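Local coordinates for porin (Pseudomonas aeruginosa, PDB 3T24), which forms a beta-barrel channel across the bacterial outer membrane and probably lets small carboxylate-bearing solutes through, at residues R20-N25 and D129-P134; G349-R354 and M379-T384; L370-R375 and N390-S395. All blocks are in the same frame, centred on the assembly; numbering follows the deposited sequence.

From the N terminus, strand 14-30 supplies residues 20-25 for contact 1. The chain then goes more than a hundred residues before the loop between strands 111-115 and 136-138 returns to them, closing the longest of the three loops. The other two contacts come near the C terminus and cross: 349-354 waits for 379-384 (contact 2), but 370-375 lies between them and finds its partner only at 390-395 (contact 3). Strand 371-381 serves both, pairing with 348-361 on one side and 386-399 on the other. Strand 386-399 then pairs with strand 14-30, joining the ends of the chain, and contacts 1 and 3 share a sulfate.

Contact 1 (R20-N25 and D129-P134); sequences RNFYFN and DSRLLP. With SO4 (sulfate ion), chain F.
Arg20 reaches from its strand to the backbone of the 129-134 loop, where NH1 donates to Leu132 O at 3.1 Å from above that carbonyl's plane. The same NH1 also donates to Arg131 O, near the guanidinium plane, though the modelled separation is too short to be trusted in detail. Asp129 adds a nearby opposite charge, with no N-H aimed at it. Arg131 turns its own guanidinium to a bound sulfate, which Arg163 and Arg391 also hold: NE donates to O2 at 2.6 Å and NH2 to O3 at 2.7 Å, both nearly straight. The bend at its chi2 (-62°) carries CD past the end of the Phe22 ring, CD to CZ being 3.3 Å. Phe22 lies under the loop, with Arg131 CA 4.1 Å from its ring centroid in a CH-pi contact over the face; ring and guanidinium planes are 22° apart. Leu132 fills in beside it, its CD1 3.7 Å from Phe22 CB. The loop thus lies against the inner wall of the barrel, consistent with the inward-folded constricting loop of porins. Beneath it, strand 14-30 is held by backbone bonds to strand 33-50 on one side and strand 386-399 on the other.

Contact 2 (G349-R354 and M379-T384); sequences GKEWER and MRTNYT. With SO4 (sulfate ion), chain D.
Trp352 and Arg380 face each other as a hydrogen-bonded pair of the antiparallel hairpin formed by strands 348-361 and 371-381 in the barrel wall. Their side chains run side by side in the same direction: Arg380 CB sits over the face of the indole, 4.0 Å from the centroid of its five-membered ring, and CG follows along the rim, 3.8 Å from CZ2 of Trp352. Trp352 holds CG between its backbone N and carbonyl carbon (chi1 70°), which leans the ring over the neighbouring strand. Past the indole the guanidinium, turned 41° from the ring plane, works on several partners at once. NE donates to O4 of a sulfate at 3.2 Å, with a weaker bond from NH2 to the same oxygen, while NH1 folds back onto Met379 O and also forms a salt bridge with Asp388.

The other side of the pair carries Glu351, Glu353, Met379 and Thr381. Glu351 CB packs on Thr381 CG2 at 3.7 Å, and its carboxylate reaches Tyr383, whose OH donates to OE1 at 2.9 Å from above the carboxylate plane. Met379 bends so that its methyl CE lies against Glu353, whose carboxylate oxygens accept from the backbone N atoms of Ile301 and Gly302, tying the wall to the loop that carries them.

Where regular pairing stops, Thr381 OG1 accepts from the backbone N of both Tyr383 and Thr384, making an ST turn and an ST motif. Asn382 keeps half of the next rung: its backbone N bonds to Lys350 O, but Lys350 N is taken by its side-chain OD1 at 2.9 Å, nearly straight at 171° and from above the amide carbonyl plane.

Contact 3 (L370-R375 and N390-S395); sequences LGVKWR and NRLIVS. With SO4 (sulfate ion), chain F.
Strands 371-381 and 386-399 form the last hairpin of the barrel, and Gly371-Ser395, Lys373-Ile393 and Arg375-Arg391 are its hydrogen-bonded pairs here. Each pair gives two backbone bonds, such as Arg375 N to Arg391 O at 2.8 Å. CA-H...O contacts fill the gaps between them.

Trp374 and Asn390 add a side-chain rung. With CG anti to the backbone N (chi1 174°), Trp374 turns its NE1 edge toward Asn390. The two lie alongside each other, ring and amide 28° apart, and Trp374 NE1 donates to Asn390 OD1 at 3.2 Å, with that oxygen exactly in the indole plane. Asn376 ND2 also donates to this oxygen, while Asn390 ND2 goes to Asn25 on strand 14-30. On the same face as Trp374, Leu392 CD1 touches Trp374 CB at 4.0 Å, and Val372 and Val394 extend the apolar row; Leu370 CD1 closes its end against Val394 CG1 at 3.9 Å.

The opposite face is largely polar. Arg375 and Arg391 meet through their CB atoms, 4.1 Å apart, and then diverge. Arg391 runs out extended and takes the sulfate it shares with Arg131 through two nitrogens, NH1 to O2 at 2.7 Å and NH2 to O3, modelled too short to rely on; Glu389 makes a salt bridge to NH2. Arg375 NH2 pairs with another sulfate.

An apolar row on one face and arginines on the other suit a wall between lipid and channel. The sulfates probably come from the crystallisation liquor, but they suggest that the arginine side can hold anions, consistent with the basic residues that line carboxylate channels of the OprD family.

Contact 1 (R20-N25 and D129-P134)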
loop_
_atom_site.group_PDB
_atom_site.type_symbol
_atom_site.label_atom_id
_atom_site.label_comp_id
_atom_site.label_asym_id
_atom_site.label_seq_id
_atom_site.Cartn_x
_atom_site.Cartn_y
_atom_site.Cartn_z
ATOM N N ARG A 20 -3.881 -8.601 -16.941
ATOM C CA ARG A 20 -3.783 -8.934 -15.523
ATOM C C ARG A 20 -4.873 -9.923 -15.126
ATOM O O ARG A 20 -6.066 -9.663 -15.307
ATOM C CB ARG A 20 -3.864 -7.655 -14.672
ATOM C CG ARG A 20 -3.190 -7.760 -13.317
ATOM C CD ARG A 20 -2.759 -6.388 -12.762
ATOM N NE ARG A 20 -1.773 -6.559 -11.701
ATOM C CZ ARG A 20 -2.096 -6.697 -10.427
ATOM N NH1 ARG A 20 -3.366 -6.657 -10.076
ATOM N NH2 ARG A 20 -1.162 -6.864 -9.506
ATOM N N ASN A 21 -4.451 -11.075 -14.619
ATOM C CA ASN A 21 -5.393 -12.081 -14.152
ATOM C C ASN A 21 -5.317 -12.250 -12.633
ATOM O O ASN A 21 -4.242 -12.453 -12.063
ATOM C CB ASN A 21 -5.180 -13.411 -14.873
ATOM C CG ASN A 21 -6.387 -14.327 -14.759
ATOM O OD1 ASN A 21 -6.416 -15.235 -13.932
ATOM N ND2 ASN A 21 -7.407 -14.066 -15.570
ATOM N N PHE A 22 -6.462 -12.135 -11.982
ATOM C CA PHE A 22 -6.504 -12.122 -10.526
ATOM C C PHE A 22 -7.411 -13.231 -10.069
ATOM O O PHE A 22 -8.585 -13.275 -10.433
ATOM C CB PHE A 22 -7.013 -10.768 -9.984
ATOM C CG PHE A 22 -7.113 -10.707 -8.474
ATOM C CD1 PHE A 22 -5.982 -10.785 -7.684
ATOM C CD2 PHE A 22 -8.346 -10.550 -7.846
ATOM C CE1 PHE A 22 -6.075 -10.712 -6.304
ATOM C CE2 PHE A 22 -8.448 -10.487 -6.461
ATOM C CZ PHE A 22 -7.315 -10.578 -5.696
ATOM N N TYR A 23 -6.854 -14.140 -9.280
ATOM C CA TYR A 23 -7.646 -15.192 -8.685
ATOM C C TYR A 23 -7.471 -15.243 -7.171
ATOM O O TYR A 23 -6.358 -15.155 -6.663
ATOM C CB TYR A 23 -7.254 -16.541 -9.282
ATOM C CG TYR A 23 -7.974 -17.674 -8.612
ATOM C CD1 TYR A 23 -9.295 -17.953 -8.926
ATOM C CD2 TYR A 23 -7.351 -18.439 -7.636
ATOM C CE1 TYR A 23 -9.971 -18.982 -8.310
ATOM C CE2 TYR A 23 -8.020 -19.467 -7.005
ATOM C CZ TYR A 23 -9.330 -19.735 -7.350
ATOM O OH TYR A 23 -10.006 -20.761 -6.733
ATOM N N PHE A 24 -8.562 -15.408 -6.442
ATOM C CA PHE A 24 -8.412 -15.675 -5.025
ATOM C C PHE A 24 -9.519 -16.557 -4.455
ATOM O O PHE A 24 -10.672 -16.517 -4.899
ATOM C CB PHE A 24 -8.221 -14.384 -4.215
ATOM C CG PHE A 24 -9.482 -13.837 -3.630
ATOM C CD1 PHE A 24 -10.023 -14.390 -2.481
ATOM C CD2 PHE A 24 -10.128 -12.768 -4.222
ATOM C CE1 PHE A 24 -11.189 -13.891 -1.930
ATOM C CE2 PHE A 24 -11.302 -12.259 -3.676
ATOM C CZ PHE A 24 -11.834 -12.829 -2.531
ATOM N N ASN A 25 -9.141 -17.393 -3.496
ATOM C CA ASN A 25 -10.128 -18.155 -2.749
ATOM C C ASN A 25 -9.922 -17.959 -1.258
ATOM O O ASN A 25 -8.815 -17.718 -0.788
ATOM C CB ASN A 25 -10.141 -19.639 -3.141
ATOM C CG ASN A 25 -8.858 -20.349 -2.790
ATOM O OD1 ASN A 25 -8.156 -19.970 -1.855
ATOM N ND2 ASN A 25 -8.539 -21.390 -3.545
ATOM N N ASP A 129 -3.075 -1.484 -4.235
ATOM C CA ASP A 129 -2.951 -2.111 -5.547
ATOM C C ASP A 129 -2.617 -3.600 -5.446
ATOM O O ASP A 129 -1.734 -4.102 -6.128
ATOM C CB ASP A 129 -1.934 -1.385 -6.441
ATOM C CG ASP A 129 -1.937 -1.924 -7.866
ATOM O OD1 ASP A 129 -2.909 -2.654 -8.198
ATOM O OD2 ASP A 129 -0.992 -1.615 -8.645
ATOM N N SER A 130 -3.361 -4.305 -4.618
ATOM C CA SER A 130 -3.100 -5.702 -4.363
ATOM C C SER A 130 -4.106 -6.586 -5.090
ATOM O O SER A 130 -3.896 -7.791 -5.190
ATOM C CB SER A 130 -3.159 -5.979 -2.854
ATOM O OG SER A 130 -4.476 -5.770 -2.367
ATOM N N ARG A 131 -5.203 -6.001 -5.573
ATOM C CA ARG A 131 -6.224 -6.747 -6.334
ATOM C C ARG A 131 -6.001 -6.619 -7.847
ATOM O O ARG A 131 -4.869 -6.595 -8.308
ATOM C CB ARG A 131 -7.634 -6.250 -6.009
ATOM C CG ARG A 131 -8.043 -6.372 -4.565
ATOM C CD ARG A 131 -8.058 -7.804 -4.103
ATOM N NE ARG A 131 -8.212 -7.871 -2.655
ATOM C CZ ARG A 131 -9.342 -8.201 -2.039
ATOM N NH1 ARG A 131 -10.423 -8.515 -2.752
ATOM N NH2 ARG A 131 -9.381 -8.228 -0.708
ATOM N N LEU A 132 -7.082 -6.517 -8.618
ATOM C CA LEU A 132 -6.954 -6.464 -10.083
ATOM C C LEU A 132 -6.540 -5.078 -10.591
ATOM O O LEU A 132 -5.613 -4.942 -11.367
ATOM C CB LEU A 132 -8.261 -6.885 -10.761
ATOM C CG LEU A 132 -8.189 -7.081 -12.282
ATOM C CD1 LEU A 132 -7.262 -8.251 -12.670
ATOM C CD2 LEU A 132 -9.597 -7.286 -12.886
ATOM N N LEU A 133 -7.269 -4.068 -10.141
ATOM C CA LEU A 133 -7.088 -2.700 -10.565
ATOM C C LEU A 133 -6.714 -1.839 -9.349
ATOM O O LEU A 133 -7.205 -2.055 -8.237
ATOM C CB LEU A 133 -8.391 -2.192 -11.185
ATOM C CG LEU A 133 -8.992 -3.042 -12.320
ATOM C CD1 LEU A 133 -10.255 -2.388 -12.882
ATOM C CD2 LEU A 133 -7.985 -3.305 -13.444
ATOM N N PRO A 134 -5.826 -0.874 -9.558
ATOM C CA PRO A 134 -5.386 0.019 -8.476
ATOM C C PRO A 134 -6.493 0.944 -7.982
ATOM O O PRO A 134 -7.392 1.323 -8.730
ATOM C CB PRO A 134 -4.248 0.842 -9.124
ATOM C CG PRO A 134 -4.516 0.779 -10.591
ATOM C CD PRO A 134 -5.176 -0.571 -10.850
HETATM S S SO4 F . -6.504 -6.707 0.190
HETATM O O1 SO4 F . -5.311 -6.285 0.920
HETATM O O2 SO4 F . -6.175 -7.028 -1.196
HETATM O O3 SO4 F . -7.096 -7.907 0.769
HETATM O O4 SO4 F . -7.464 -5.602 0.241
#

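Contact 2 (G349-R354 and M379-T384)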
loop_
_atom_site.group_PDB
_atom_site.type_symbol
_atom_site.label_atom_id
_atom_site.label_comp_id
_atom_site.label_asym_id
_atom_site.label_seq_id
_atom_site.Cartn_x
_atom_site.Cartn_y
_atom_site.Cartn_z
ATOM N N GLY A 349 -7.700 -9.828 23.472
ATOM C CA GLY A 349 -7.813 -10.323 22.108
ATOM C C GLY A 349 -6.442 -10.676 21.568
ATOM O O GLY A 349 -5.472 -9.932 21.764
ATOM N N LYS A 350 -6.349 -11.824 20.910
ATOM C CA LYS A 350 -5.083 -12.242 20.304
ATOM C C LYS A 350 -5.312 -12.763 18.898
ATOM O O LYS A 350 -6.357 -13.333 18.600
ATOM C CB LYS A 350 -4.409 -13.338 21.131
ATOM C CG LYS A 350 -4.069 -12.943 22.551
ATOM C CD LYS A 350 -3.418 -14.108 23.297
ATOM C CE LYS A 350 -3.091 -13.731 24.744
ATOM N NZ LYS A 350 -2.343 -14.814 25.468
ATOM N N GLU A 351 -4.320 -12.601 18.038
ATOM C CA GLU A 351 -4.467 -13.087 16.687
ATOM C C GLU A 351 -3.102 -13.336 16.104
ATOM O O GLU A 351 -2.116 -12.710 16.499
ATOM C CB GLU A 351 -5.251 -12.073 15.837
ATOM C CG GLU A 351 -4.489 -10.768 15.577
ATOM C CD GLU A 351 -5.394 -9.657 15.049
ATOM O OE1 GLU A 351 -6.609 -9.895 14.895
ATOM O OE2 GLU A 351 -4.912 -8.536 14.806
ATOM N N TRP A 352 -3.029 -14.261 15.162
ATOM C CA TRP A 352 -1.760 -14.477 14.511
ATOM C C TRP A 352 -1.918 -14.900 13.071
ATOM O O TRP A 352 -2.865 -15.603 12.701
ATOM C CB TRP A 352 -0.910 -15.483 15.294
ATOM C CG TRP A 352 -1.412 -16.885 15.247
ATOM C CD1 TRP A 352 -2.133 -17.529 16.208
ATOM C CD2 TRP A 352 -1.218 -17.830 14.186
ATOM N NE1 TRP A 352 -2.409 -18.810 15.813
ATOM C CE2 TRP A 352 -1.856 -19.029 14.577
ATOM C CE3 TRP A 352 -0.567 -17.783 12.943
ATOM C CZ2 TRP A 352 -1.867 -20.179 13.770
ATOM C CZ3 TRP A 352 -0.580 -18.930 12.134
ATOM C CH2 TRP A 352 -1.229 -20.110 12.555
ATOM N N GLU A 353 -0.964 -14.476 12.259
ATOM C CA GLU A 353 -1.011 -14.760 10.841
ATOM C C GLU A 353 0.326 -15.292 10.342
ATOM O O GLU A 353 1.390 -14.888 10.817
ATOM C CB GLU A 353 -1.424 -13.505 10.063
ATOM C CG GLU A 353 -1.474 -13.682 8.558
ATOM C CD GLU A 353 -1.979 -12.441 7.819
ATOM O OE1 GLU A 353 -2.590 -11.542 8.455
ATOM O OE2 GLU A 353 -1.762 -12.379 6.590
ATOM N N ARG A 354 0.256 -16.215 9.390
ATOM C CA ARG A 354 1.438 -16.659 8.675
ATOM C C ARG A 354 1.191 -16.469 7.183
ATOM O O ARG A 354 0.129 -16.849 6.691
ATOM C CB ARG A 354 1.742 -18.134 8.964
ATOM C CG ARG A 354 2.957 -18.669 8.201
ATOM C CD ARG A 354 3.153 -20.160 8.442
ATOM N NE ARG A 354 3.073 -20.507 9.863
ATOM C CZ ARG A 354 4.117 -20.547 10.688
ATOM N NH1 ARG A 354 5.335 -20.267 10.234
ATOM N NH2 ARG A 354 3.941 -20.870 11.967
ATOM N N MET A 379 -4.913 -16.880 8.908
ATOM C CA MET A 379 -5.182 -15.951 10.002
ATOM C C MET A 379 -5.968 -16.673 11.101
ATOM O O MET A 379 -7.024 -17.256 10.831
ATOM C CB MET A 379 -5.983 -14.742 9.494
ATOM C CG MET A 379 -6.760 -13.945 10.593
ATOM S SD MET A 379 -5.636 -12.972 11.591
ATOM C CE MET A 379 -4.895 -11.898 10.372
ATOM N N ARG A 380 -5.452 -16.670 12.325
ATOM C CA ARG A 380 -6.215 -17.252 13.448
ATOM C C ARG A 380 -6.389 -16.275 14.604
ATOM O O ARG A 380 -5.484 -15.492 14.921
ATOM C CB ARG A 380 -5.578 -18.554 13.958
ATOM C CG ARG A 380 -5.505 -19.711 12.924
ATOM C CD ARG A 380 -6.851 -20.388 12.660
ATOM N NE ARG A 380 -6.737 -21.475 11.679
ATOM C CZ ARG A 380 -6.833 -21.312 10.355
ATOM N NH1 ARG A 380 -7.072 -20.094 9.835
ATOM N NH2 ARG A 380 -6.700 -22.369 9.544
ATOM N N THR A 381 -7.550 -16.315 15.242
ATOM C CA THR A 381 -7.795 -15.418 16.369
ATOM C C THR A 381 -8.473 -16.122 17.535
ATOM O O THR A 381 -8.893 -17.276 17.428
ATOM C CB THR A 381 -8.621 -14.170 15.954
ATOM O OG1 THR A 381 -10.020 -14.458 16.034
ATOM C CG2 THR A 381 -8.266 -13.722 14.543
ATOM N N ASN A 382 -8.564 -15.425 18.662
ATOM C CA ASN A 382 -9.282 -15.964 19.808
ATOM C C ASN A 382 -10.600 -15.247 20.020
ATOM O O ASN A 382 -11.204 -15.395 21.055
ATOM C CB ASN A 382 -8.436 -15.877 21.080
ATOM C CG ASN A 382 -8.299 -14.445 21.611
ATOM O OD1 ASN A 382 -8.725 -13.485 20.972
ATOM N ND2 ASN A 382 -7.687 -14.305 22.787
ATOM N N TYR A 383 -11.046 -14.462 19.046
ATOM C CA TYR A 383 -12.209 -13.619 19.283
ATOM C C TYR A 383 -13.112 -13.347 18.073
ATOM O O TYR A 383 -14.221 -12.873 18.252
ATOM C CB TYR A 383 -11.759 -12.291 19.884
ATOM C CG TYR A 383 -11.031 -11.401 18.896
ATOM C CD1 TYR A 383 -11.722 -10.448 18.148
ATOM C CD2 TYR A 383 -9.652 -11.515 18.710
ATOM C CE1 TYR A 383 -11.065 -9.628 17.249
ATOM C CE2 TYR A 383 -8.989 -10.709 17.830
ATOM C CZ TYR A 383 -9.704 -9.763 17.086
ATOM O OH TYR A 383 -9.041 -8.962 16.181
ATOM N N THR A 384 -12.648 -13.627 16.856
ATOM C CA THR A 384 -13.443 -13.334 15.665
ATOM C C THR A 384 -13.233 -14.372 14.546
ATOM O O THR A 384 -12.698 -15.447 14.799
ATOM C CB THR A 384 -13.187 -11.889 15.150
ATOM O OG1 THR A 384 -14.056 -11.604 14.041
ATOM C CG2 THR A 384 -11.723 -11.699 14.717
HETATM S S SO4 D . -8.020 -25.307 11.690
HETATM O O1 SO4 D . -8.401 -26.040 12.891
HETATM O O2 SO4 D . -7.894 -26.203 10.547
HETATM O O3 SO4 D . -9.086 -24.358 11.391
HETATM O O4 SO4 D . -6.745 -24.646 11.977
#

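Contact 3 (L370-R375 and N390-S395)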
loop_
_atom_site.group_PDB
_atom_site.type_symbol
_atom_site.label_atom_id
_atom_site.label_comp_id
_atom_site.label_asym_id
_atom_site.label_seq_id
_atom_site.Cartn_x
_atom_site.Cartn_y
_atom_site.Cartn_z
ATOM N N LEU A 370 6.604 -12.347 -18.370
ATOM C CA LEU A 370 5.361 -12.819 -17.781
ATOM C C LEU A 370 5.610 -13.012 -16.295
ATOM O O LEU A 370 6.571 -13.684 -15.908
ATOM C CB LEU A 370 4.912 -14.138 -18.409
ATOM C CG LEU A 370 3.687 -14.790 -17.757
ATOM C CD1 LEU A 370 2.423 -13.988 -18.004
ATOM C CD2 LEU A 370 3.516 -16.205 -18.265
ATOM N N GLY A 371 4.764 -12.403 -15.473
ATOM C CA GLY A 371 4.863 -12.544 -14.032
ATOM C C GLY A 371 3.740 -13.367 -13.423
ATOM O O GLY A 371 2.573 -13.217 -13.783
ATOM N N VAL A 372 4.093 -14.238 -12.482
ATOM C CA VAL A 372 3.104 -15.043 -11.773
ATOM C C VAL A 372 3.428 -15.049 -10.284
ATOM O O VAL A 372 4.570 -15.291 -9.887
ATOM C CB VAL A 372 3.070 -16.484 -12.318
ATOM C CG1 VAL A 372 4.464 -17.072 -12.321
ATOM C CG2 VAL A 372 2.130 -17.342 -11.513
ATOM N N LYS A 373 2.434 -14.762 -9.456
ATOM C CA LYS A 373 2.687 -14.667 -8.020
ATOM C C LYS A 373 1.594 -15.333 -7.214
ATOM O O LYS A 373 0.409 -15.047 -7.405
ATOM C CB LYS A 373 2.861 -13.208 -7.577
ATOM C CG LYS A 373 3.378 -13.049 -6.147
ATOM C CD LYS A 373 3.884 -11.624 -5.869
ATOM C CE LYS A 373 4.519 -11.516 -4.470
ATOM N NZ LYS A 373 5.098 -10.164 -4.165
ATOM N N TRP A 374 2.012 -16.245 -6.337
ATOM C CA TRP A 374 1.118 -16.945 -5.424
ATOM C C TRP A 374 1.300 -16.406 -3.998
ATOM O O TRP A 374 2.414 -16.396 -3.462
ATOM C CB TRP A 374 1.401 -18.454 -5.456
ATOM C CG TRP A 374 0.616 -19.242 -4.430
ATOM C CD1 TRP A 374 -0.602 -18.921 -3.904
ATOM C CD2 TRP A 374 1.008 -20.469 -3.807
ATOM N NE1 TRP A 374 -0.997 -19.875 -2.997
ATOM C CE2 TRP A 374 -0.024 -20.836 -2.919
ATOM C CE3 TRP A 374 2.128 -21.296 -3.917
ATOM C CZ2 TRP A 374 0.034 -21.993 -2.142
ATOM C CZ3 TRP A 374 2.183 -22.444 -3.151
ATOM C CH2 TRP A 374 1.142 -22.782 -2.272
ATOM N N ARG A 375 0.206 -15.949 -3.401
ATOM C CA ARG A 375 0.217 -15.422 -2.035
ATOM C C ARG A 375 -0.710 -16.243 -1.145
ATOM O O ARG A 375 -1.926 -16.290 -1.347
ATOM C CB ARG A 375 -0.192 -13.946 -2.018
ATOM C CG ARG A 375 0.815 -13.016 -2.696
ATOM C CD ARG A 375 0.332 -11.574 -2.757
ATOM N NE ARG A 375 1.456 -10.645 -2.690
ATOM C CZ ARG A 375 1.857 -10.047 -1.570
ATOM N NH1 ARG A 375 1.207 -10.271 -0.433
ATOM N NH2 ARG A 375 2.894 -9.216 -1.581
ATOM N N ASN A 390 -5.910 -17.809 -0.530
ATOM C CA ASN A 390 -4.897 -17.909 -1.580
ATOM C C ASN A 390 -5.187 -16.886 -2.667
ATOM O O ASN A 390 -6.322 -16.768 -3.126
ATOM C CB ASN A 390 -4.873 -19.311 -2.214
ATOM C CG ASN A 390 -4.533 -20.398 -1.215
ATOM O OD1 ASN A 390 -3.361 -20.681 -0.952
ATOM N ND2 ASN A 390 -5.561 -21.016 -0.648
ATOM N N ARG A 391 -4.160 -16.151 -3.067
ATOM C CA ARG A 391 -4.235 -15.279 -4.235
ATOM C C ARG A 391 -3.262 -15.740 -5.304
ATOM O O ARG A 391 -2.076 -15.952 -5.026
ATOM C CB ARG A 391 -3.845 -13.855 -3.880
ATOM C CG ARG A 391 -4.662 -13.253 -2.801
ATOM C CD ARG A 391 -4.100 -11.939 -2.379
ATOM N NE ARG A 391 -4.788 -11.501 -1.185
ATOM C CZ ARG A 391 -5.405 -10.339 -1.070
ATOM N NH1 ARG A 391 -5.416 -9.486 -2.086
ATOM N NH2 ARG A 391 -6.002 -10.033 0.071
ATOM N N LEU A 392 -3.754 -15.866 -6.528
ATOM C CA LEU A 392 -2.870 -16.000 -7.683
ATOM C C LEU A 392 -3.014 -14.764 -8.573
ATOM O O LEU A 392 -4.119 -14.407 -8.990
ATOM C CB LEU A 392 -3.203 -17.265 -8.468
ATOM C CG LEU A 392 -2.134 -17.755 -9.470
ATOM C CD1 LEU A 392 -0.978 -18.365 -8.654
ATOM C CD2 LEU A 392 -2.762 -18.802 -10.417
ATOM N N ILE A 393 -1.900 -14.089 -8.830
ATOM C CA ILE A 393 -1.904 -12.942 -9.726
ATOM C C ILE A 393 -1.011 -13.239 -10.949
ATOM O O ILE A 393 0.174 -13.533 -10.803
ATOM C CB ILE A 393 -1.463 -11.629 -9.000
ATOM C CG1 ILE A 393 -2.293 -11.376 -7.728
ATOM C CG2 ILE A 393 -1.629 -10.430 -9.908
ATOM C CD1 ILE A 393 -1.617 -11.782 -6.424
ATOM N N VAL A 394 -1.596 -13.213 -12.146
ATOM C CA VAL A 394 -0.829 -13.422 -13.379
ATOM C C VAL A 394 -0.752 -12.116 -14.139
ATOM O O VAL A 394 -1.774 -11.490 -14.420
ATOM C CB VAL A 394 -1.450 -14.481 -14.307
ATOM C CG1 VAL A 394 -0.688 -14.519 -15.631
ATOM C CG2 VAL A 394 -1.451 -15.867 -13.650
ATOM N N SER A 395 0.461 -11.692 -14.467
ATOM C CA SER A 395 0.645 -10.356 -15.014
ATOM C C SER A 395 1.630 -10.273 -16.189
ATOM O O SER A 395 2.749 -10.796 -16.140
ATOM C CB SER A 395 1.045 -9.390 -13.896
ATOM O OG SER A 395 1.286 -8.092 -14.411
HETATM S S SO4 F . -6.504 -6.707 0.190
HETATM O O1 SO4 F . -5.311 -6.285 0.920
HETATM O O2 SO4 F . -6.175 -7.028 -1.196
HETATM O O3 SO4 F . -7.096 -7.907 0.769
HETATM O O4 SO4 F . -7.464 -5.602 0.241
#